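Local coordinates for uncharacterized protein PSPTO_0244 (Pseudomonas syringae pv. tomato, PDB 3MYX) that is of unknown function but belongs to the cupin superfamily and is probably related to (S)-ureidoglycine aminohydrolase, at residues S156-E161 and K233-T238. Sequence-based numbering, arbitrary orientation.
Sequences SNNLFE and KFYAVT
Asn158 OD1 lies at the edge of the Tyr235 ring, in its plane and next to the hydroxyl, while the amide plane stands 88° to the ring. Tyr235 OH donates a hydrogen bond to Asn158 OD1 at 2.7 Å. The hydroxyl sits 56° out of the carbonyl plane, so the short bond does not lie on a lone pair. Arg168 NH1 also bonds Asn158 OD1, which therefore accepts from two donors. Around the same hydroxyl, Asn157 O lies 3.4 Å from Tyr235 OH and Ser156 CB 3.8 Å from it, both oblique to the ring. In the antiparallel cupin sheet, strand 168-174 runs between strands 154-161 and 231-237, and the axes of 156-158 and 233-237 come no closer than 9.2 Å. The tyrosine thus bridges next-but-one strands across the intervening one, where its side chain touches Trp172. A chi1 of 63° sets Tyr235 CG between its backbone N and carbonyl carbon, carrying the hydroxyl to Asn158. Asn158 itself is the centre of an inverse gamma turn, just before Leu159 and Phe160 form a classic beta bulge opposite Ile169.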
loop_
_atom_site.group_PDB
_atom_site.type_symbol
_atom_site.label_atom_id
_atom_site.label_comp_id
_atom_site.label_asym_id
_atom_site.label_seq_id
_atom_site.Cartn_x
_atom_site.Cartn_y
_atom_site.Cartn_z
ATOM N N SER A 156 -0.225 -11.902 11.059
ATOM C CA SER A 156 -0.446 -10.493 10.771
ATOM C C SER A 156 -0.586 -9.683 12.039
ATOM O O SER A 156 -0.783 -10.214 13.141
ATOM C CB SER A 156 -1.702 -10.296 9.929
ATOM O OG SER A 156 -2.835 -10.555 10.709
ATOM N N ASN A 157 -0.531 -8.376 11.857
ATOM C CA ASN A 157 -0.852 -7.416 12.888
ATOM C C ASN A 157 -1.502 -6.240 12.177
ATOM O O ASN A 157 -0.845 -5.524 11.417
ATOM C CB ASN A 157 0.404 -6.965 13.643
ATOM C CG ASN A 157 0.095 -6.002 14.785
ATOM O OD1 ASN A 157 -0.915 -5.318 14.773
ATOM N ND2 ASN A 157 0.996 -5.944 15.761
ATOM N N ASN A 158 -2.804 -6.073 12.396
ATOM C CA ASN A 158 -3.542 -4.910 11.912
ATOM C C ASN A 158 -3.233 -3.700 12.784
ATOM O O ASN A 158 -3.921 -3.436 13.754
ATOM C CB ASN A 158 -5.046 -5.185 11.914
ATOM C CG ASN A 158 -5.419 -6.312 10.989
ATOM O OD1 ASN A 158 -5.139 -6.265 9.792
ATOM N ND2 ASN A 158 -6.064 -7.343 11.537
ATOM N N LEU A 159 -2.168 -2.998 12.443
ATOM C CA LEU A 159 -1.699 -1.848 13.202
ATOM C C LEU A 159 -2.636 -0.656 13.077
ATOM O O LEU A 159 -2.648 0.223 13.935
ATOM C CB LEU A 159 -0.309 -1.446 12.734
ATOM C CG LEU A 159 0.769 -2.491 13.046
ATOM C CD1 LEU A 159 2.042 -2.245 12.237
ATOM C CD2 LEU A 159 1.063 -2.511 14.550
ATOM N N PHE A 160 -3.401 -0.607 11.996
ATOM C CA PHE A 160 -4.398 0.449 11.794
ATOM C C PHE A 160 -5.662 -0.185 11.213
ATOM O O PHE A 160 -5.608 -0.882 10.204
ATOM C CB PHE A 160 -3.857 1.527 10.864
ATOM C CG PHE A 160 -4.869 2.550 10.481
ATOM C CD1 PHE A 160 -5.142 3.615 11.296
ATOM C CD2 PHE A 160 -5.534 2.430 9.269
ATOM C CE1 PHE A 160 -6.102 4.565 10.893
ATOM C CE2 PHE A 160 -6.481 3.336 8.888
ATOM C CZ PHE A 160 -6.756 4.403 9.696
ATOM N N GLU A 161 -6.771 0.004 11.907
ATOM C CA GLU A 161 -8.065 -0.434 11.439
ATOM C C GLU A 161 -8.963 0.796 11.304
ATOM O O GLU A 161 -9.385 1.375 12.304
ATOM C CB GLU A 161 -8.667 -1.449 12.398
ATOM C CG GLU A 161 -7.846 -2.720 12.487
ATOM C CD GLU A 161 -8.420 -3.730 13.477
ATOM O OE1 GLU A 161 -9.003 -3.319 14.506
ATOM O OE2 GLU A 161 -8.271 -4.932 13.236
ATOM N N LYS A 233 5.449 -8.557 4.505
ATOM C CA LYS A 233 5.025 -7.370 3.778
ATOM C C LYS A 233 4.273 -6.389 4.641
ATOM O O LYS A 233 3.595 -6.793 5.583
ATOM C CB LYS A 233 4.144 -7.770 2.588
ATOM C CG LYS A 233 2.774 -8.261 2.954
ATOM C CD LYS A 233 2.100 -9.004 1.808
ATOM C CE LYS A 233 0.678 -9.352 2.145
ATOM N NZ LYS A 233 0.032 -10.188 1.061
ATOM N N PHE A 234 4.374 -5.107 4.280
ATOM C CA PHE A 234 3.374 -4.138 4.658
ATOM C C PHE A 234 2.187 -4.368 3.742
ATOM O O PHE A 234 2.358 -4.646 2.539
ATOM C CB PHE A 234 3.854 -2.713 4.400
ATOM C CG PHE A 234 4.862 -2.195 5.377
ATOM C CD1 PHE A 234 4.527 -2.041 6.711
ATOM C CD2 PHE A 234 6.111 -1.743 4.953
ATOM C CE1 PHE A 234 5.439 -1.490 7.614
ATOM C CE2 PHE A 234 7.023 -1.198 5.860
ATOM C CZ PHE A 234 6.695 -1.069 7.175
ATOM N N TYR A 235 0.981 -4.191 4.276
ATOM C CA TYR A 235 -0.217 -4.256 3.463
ATOM C C TYR A 235 -1.199 -3.156 3.812
ATOM O O TYR A 235 -1.244 -2.671 4.955
ATOM C CB TYR A 235 -0.914 -5.602 3.604
ATOM C CG TYR A 235 -1.413 -5.909 5.002
ATOM C CD1 TYR A 235 -2.663 -5.452 5.441
ATOM C CD2 TYR A 235 -0.630 -6.618 5.897
ATOM C CE1 TYR A 235 -3.122 -5.730 6.722
ATOM C CE2 TYR A 235 -1.078 -6.881 7.170
ATOM C CZ TYR A 235 -2.306 -6.444 7.585
ATOM O OH TYR A 235 -2.683 -6.735 8.889
ATOM N N ALA A 236 -1.978 -2.780 2.801
ATOM C CA ALA A 236 -3.237 -2.067 2.987
ATOM C C ALA A 236 -4.268 -2.878 2.223
ATOM O O ALA A 236 -4.081 -3.109 1.021
ATOM C CB ALA A 236 -3.174 -0.641 2.428
ATOM N N VAL A 237 -5.314 -3.351 2.901
ATOM C CA VAL A 237 -6.372 -4.100 2.238
ATOM C C VAL A 237 -7.726 -3.493 2.564
ATOM O O VAL A 237 -7.933 -2.970 3.669
ATOM C CB VAL A 237 -6.373 -5.593 2.638
ATOM C CG1 VAL A 237 -5.114 -6.289 2.117
ATOM C CG2 VAL A 237 -6.561 -5.801 4.144
ATOM N N THR A 238 -8.652 -3.555 1.613
ATOM C CA THR A 238 -10.033 -3.183 1.884
ATOM C C THR A 238 -10.846 -4.350 2.386
ATOM O O THR A 238 -10.291 -5.443 2.568
ATOM C CB THR A 238 -10.685 -2.567 0.655
ATOM O OG1 THR A 238 -10.637 -3.491 -0.438
ATOM C CG2 THR A 238 -9.975 -1.261 0.286
ATOM O OXT THR A 238 -12.059 -4.187 2.633
#